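Local structure of periphilin-1 (6SWG) at residues 39-50 with 64-75. The protein serves as a subunit of the HUSH gene-silencing complex, probably helping to assemble it through a C-terminal helical hairpin that dimerises and binds a second protein. Residues are numbered along the deposited sequence; the frame is centred on the assembly and turned at random.
Sequences YRQDCETFGMVV and IQFALRQNLHEI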
# COMPACT_ATOMS: atom_id res chain seq x y z
N TYR B 39 -8.09 10.26 -0.46
CA TYR B 39 -8.92 9.32 0.27
C TYR B 39 -9.28 8.15 -0.62
O TYR B 39 -9.30 7.00 -0.15
CB TYR B 39 -10.17 10.02 0.82
CG TYR B 39 -11.04 9.13 1.69
CD1 TYR B 39 -10.53 8.54 2.86
CD2 TYR B 39 -12.35 8.90 1.35
CE1 TYR B 39 -11.31 7.67 3.64
CE2 TYR B 39 -13.18 8.10 2.15
CZ TYR B 39 -12.63 7.51 3.30
OH TYR B 39 -13.44 6.70 4.05
N ARG B 40 -9.56 8.41 -1.91
CA ARG B 40 -9.98 7.33 -2.79
C ARG B 40 -8.86 6.33 -2.94
O ARG B 40 -9.09 5.11 -2.89
CB ARG B 40 -10.39 7.88 -4.16
CG ARG B 40 -10.81 6.81 -5.17
CD ARG B 40 -11.28 7.41 -6.51
NE ARG B 40 -12.31 6.56 -7.11
CZ ARG B 40 -13.61 6.82 -7.12
NH1 ARG B 40 -14.09 7.94 -6.58
NH2 ARG B 40 -14.44 5.96 -7.68
N GLN B 41 -7.65 6.83 -3.12
CA GLN B 41 -6.46 6.00 -3.14
C GLN B 41 -6.35 5.13 -1.90
O GLN B 41 -6.11 3.92 -2.01
CB GLN B 41 -5.26 6.94 -3.23
CG GLN B 41 -3.89 6.29 -3.19
CD GLN B 41 -3.50 5.71 -4.52
OE1 GLN B 41 -4.31 5.72 -5.47
NE2 GLN B 41 -2.25 5.24 -4.62
N ASP B 42 -6.51 5.72 -0.72
CA ASP B 42 -6.41 4.92 0.50
C ASP B 42 -7.50 3.87 0.59
O ASP B 42 -7.24 2.72 0.94
CB ASP B 42 -6.43 5.82 1.73
CG ASP B 42 -5.25 6.82 1.76
OD1 ASP B 42 -4.20 6.64 1.06
OD2 ASP B 42 -5.41 7.78 2.53
N CYS B 43 -8.74 4.23 0.22
CA CYS B 43 -9.79 3.23 0.31
C CYS B 43 -9.48 2.06 -0.63
O CYS B 43 -9.52 0.89 -0.23
CB CYS B 43 -11.15 3.86 -0.01
SG CYS B 43 -11.79 5.00 1.31
N GLU B 44 -9.13 2.36 -1.89
CA GLU B 44 -8.85 1.28 -2.84
C GLU B 44 -7.66 0.44 -2.37
O GLU B 44 -7.69 -0.79 -2.45
CB GLU B 44 -8.65 1.85 -4.24
CG GLU B 44 -10.00 2.27 -4.87
CD GLU B 44 -9.87 3.15 -6.12
OE1 GLU B 44 -8.77 3.68 -6.37
OE2 GLU B 44 -10.87 3.33 -6.86
N THR B 45 -6.63 1.05 -1.80
CA THR B 45 -5.52 0.25 -1.31
C THR B 45 -5.95 -0.65 -0.14
O THR B 45 -5.69 -1.86 -0.15
CB THR B 45 -4.37 1.18 -0.93
OG1 THR B 45 -3.82 1.72 -2.14
CG2 THR B 45 -3.29 0.43 -0.13
N PHE B 46 -6.61 -0.08 0.88
CA PHE B 46 -7.13 -0.91 1.97
C PHE B 46 -7.97 -2.06 1.44
O PHE B 46 -7.87 -3.19 1.93
CB PHE B 46 -7.99 -0.07 2.94
CG PHE B 46 -7.29 0.26 4.21
CD1 PHE B 46 -7.41 -0.57 5.33
CD2 PHE B 46 -6.46 1.37 4.28
CE1 PHE B 46 -6.72 -0.28 6.49
CE2 PHE B 46 -5.76 1.65 5.45
CZ PHE B 46 -5.89 0.82 6.55
N GLY B 47 -8.84 -1.78 0.47
CA GLY B 47 -9.75 -2.80 -0.02
C GLY B 47 -9.02 -3.90 -0.76
O GLY B 47 -9.34 -5.07 -0.58
N MET B 48 -8.03 -3.54 -1.57
CA MET B 48 -7.23 -4.53 -2.30
C MET B 48 -6.49 -5.45 -1.33
O MET B 48 -6.53 -6.68 -1.46
CB MET B 48 -6.25 -3.77 -3.20
CG MET B 48 -5.37 -4.58 -4.12
SD MET B 48 -4.36 -3.48 -5.19
CE MET B 48 -5.58 -2.73 -6.27
N VAL B 49 -5.84 -4.86 -0.33
CA VAL B 49 -5.08 -5.69 0.61
C VAL B 49 -6.03 -6.62 1.36
O VAL B 49 -5.79 -7.83 1.47
CB VAL B 49 -4.25 -4.83 1.57
CG1 VAL B 49 -3.66 -5.72 2.71
CG2 VAL B 49 -3.14 -4.15 0.77
N VAL B 50 -7.14 -6.07 1.84
CA VAL B 50 -8.05 -6.89 2.63
C VAL B 50 -8.64 -8.03 1.78
O VAL B 50 -8.78 -9.16 2.26
CB VAL B 50 -9.14 -6.01 3.23
CG1 VAL B 50 -10.33 -6.86 3.64
CG2 VAL B 50 -8.55 -5.28 4.38
N ILE B 64 -11.80 -8.88 9.85
CA ILE B 64 -11.04 -7.98 9.01
C ILE B 64 -11.94 -6.93 8.41
O ILE B 64 -11.66 -5.73 8.50
CB ILE B 64 -10.33 -8.81 7.94
CG1 ILE B 64 -9.14 -9.53 8.54
CG2 ILE B 64 -9.83 -7.97 6.81
CD1 ILE B 64 -8.42 -10.50 7.58
N GLN B 65 -13.12 -7.35 7.93
CA GLN B 65 -14.06 -6.37 7.39
C GLN B 65 -14.33 -5.32 8.44
O GLN B 65 -14.28 -4.11 8.17
CB GLN B 65 -15.35 -7.04 6.94
CG GLN B 65 -15.30 -7.71 5.56
CD GLN B 65 -15.01 -6.70 4.43
OE1 GLN B 65 -15.51 -5.57 4.43
NE2 GLN B 65 -14.24 -7.12 3.44
N PHE B 66 -14.55 -5.76 9.67
CA PHE B 66 -14.88 -4.81 10.73
C PHE B 66 -13.77 -3.80 10.92
O PHE B 66 -13.99 -2.59 10.94
CB PHE B 66 -15.14 -5.59 12.02
CG PHE B 66 -15.39 -4.72 13.17
CD1 PHE B 66 -14.35 -4.39 14.03
CD2 PHE B 66 -16.65 -4.17 13.38
CE1 PHE B 66 -14.57 -3.53 15.10
CE2 PHE B 66 -16.89 -3.31 14.44
CZ PHE B 66 -15.84 -2.98 15.30
N ALA B 67 -12.54 -4.30 11.02
CA ALA B 67 -11.39 -3.43 11.19
C ALA B 67 -11.24 -2.52 9.99
O ALA B 67 -10.92 -1.34 10.14
CB ALA B 67 -10.15 -4.28 11.42
N LEU B 68 -11.54 -3.04 8.80
CA LEU B 68 -11.55 -2.19 7.62
C LEU B 68 -12.48 -1.01 7.82
O LEU B 68 -12.06 0.16 7.74
CB LEU B 68 -12.01 -3.00 6.43
CG LEU B 68 -12.08 -2.11 5.19
CD1 LEU B 68 -10.77 -1.45 4.91
CD2 LEU B 68 -12.40 -3.02 3.98
N ARG B 69 -13.73 -1.30 8.15
CA ARG B 69 -14.69 -0.22 8.31
C ARG B 69 -14.17 0.79 9.32
O ARG B 69 -14.17 2.01 9.05
CB ARG B 69 -16.04 -0.79 8.69
CG ARG B 69 -16.60 -1.77 7.63
CD ARG B 69 -18.13 -2.04 7.83
NE ARG B 69 -18.97 -0.85 7.63
CZ ARG B 69 -19.37 -0.38 6.44
NH1 ARG B 69 -19.03 -1.01 5.31
NH2 ARG B 69 -20.12 0.72 6.38
N GLN B 70 -13.59 0.30 10.41
CA GLN B 70 -13.12 1.24 11.42
C GLN B 70 -12.11 2.19 10.80
O GLN B 70 -12.32 3.41 10.78
CB GLN B 70 -12.51 0.48 12.60
CG GLN B 70 -13.49 -0.45 13.24
CD GLN B 70 -14.71 0.27 13.72
OE1 GLN B 70 -15.70 0.39 13.00
NE2 GLN B 70 -14.65 0.79 14.94
N ASN B 71 -11.09 1.64 10.13
CA ASN B 71 -10.05 2.46 9.52
C ASN B 71 -10.63 3.44 8.50
O ASN B 71 -10.35 4.64 8.55
CB ASN B 71 -9.00 1.52 8.89
CG ASN B 71 -8.03 0.96 9.93
OD1 ASN B 71 -7.22 1.70 10.46
ND2 ASN B 71 -8.12 -0.32 10.24
N LEU B 72 -11.53 2.96 7.63
CA LEU B 72 -11.94 3.86 6.56
C LEU B 72 -12.76 5.00 7.14
O LEU B 72 -12.71 6.14 6.64
CB LEU B 72 -12.71 3.10 5.48
CG LEU B 72 -11.81 2.11 4.70
CD1 LEU B 72 -12.61 1.63 3.49
CD2 LEU B 72 -10.45 2.64 4.27
N HIS B 73 -13.43 4.73 8.27
CA HIS B 73 -14.19 5.77 8.94
C HIS B 73 -13.27 6.80 9.58
O HIS B 73 -13.42 8.02 9.36
CB HIS B 73 -15.07 5.14 9.99
CG HIS B 73 -15.81 6.12 10.81
ND1 HIS B 73 -16.89 6.82 10.33
CD2 HIS B 73 -15.64 6.51 12.10
CE1 HIS B 73 -17.37 7.59 11.30
NE2 HIS B 73 -16.64 7.42 12.38
N GLU B 74 -12.24 6.33 10.31
CA GLU B 74 -11.37 7.26 11.01
C GLU B 74 -10.63 8.14 10.02
O GLU B 74 -10.58 9.37 10.15
CB GLU B 74 -10.40 6.50 11.89
CG GLU B 74 -9.44 7.39 12.64
CD GLU B 74 -8.49 6.60 13.51
OE1 GLU B 74 -8.50 5.36 13.45
OE2 GLU B 74 -7.75 7.23 14.29
N ILE B 75 -10.07 7.52 8.98
CA ILE B 75 -9.41 8.27 7.92
C ILE B 75 -10.40 9.25 7.29
O ILE B 75 -10.06 10.41 7.01
CB ILE B 75 -8.82 7.29 6.90
CG1 ILE B 75 -7.70 6.41 7.49
CG2 ILE B 75 -8.21 8.04 5.74
CD1 ILE B 75 -7.46 5.14 6.69
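The helical hairpin of the C-terminal domain is zipped together here by Y39, C43, F46 and V50 of one arm packing on I75, L72, L68 and I64 of the other. The two short axes run antiparallel at 170° and approach to 10.7 Å. F46 is a single knob seated in a hole formed by L68, N71, L72 and I75. Its CD1 lies 3.5 Å from L68 CD1, while CE1 meets N71 CB at 3.8 Å, with ring and amide planes 31° apart. The N71 amide turns back to its own helix, ND2 donating to A67 O at 3.0 Å, and also bonds M52 O of the second subunit, so this layer continues into the dimer. Towards the hairpin turn, V50 CG1 packs against I64 CG2 at 3.4 Å, the two side chains running in opposite directions alongside each other. At the far end, Y39 has CG anti to its N (chi1 -176°), which carries the ring across to the partner helix; OH donates to L72 O at 2.7 Å from above the carbonyl plane, and I75 CG2 sits at the ring edge, 3.7 Å from CD1. A phenylalanine here, lacking the hydroxyl, would probably leave L72 O without its donor from the opposite helix. An aromatic side chain from the chain of another protein packs on L72.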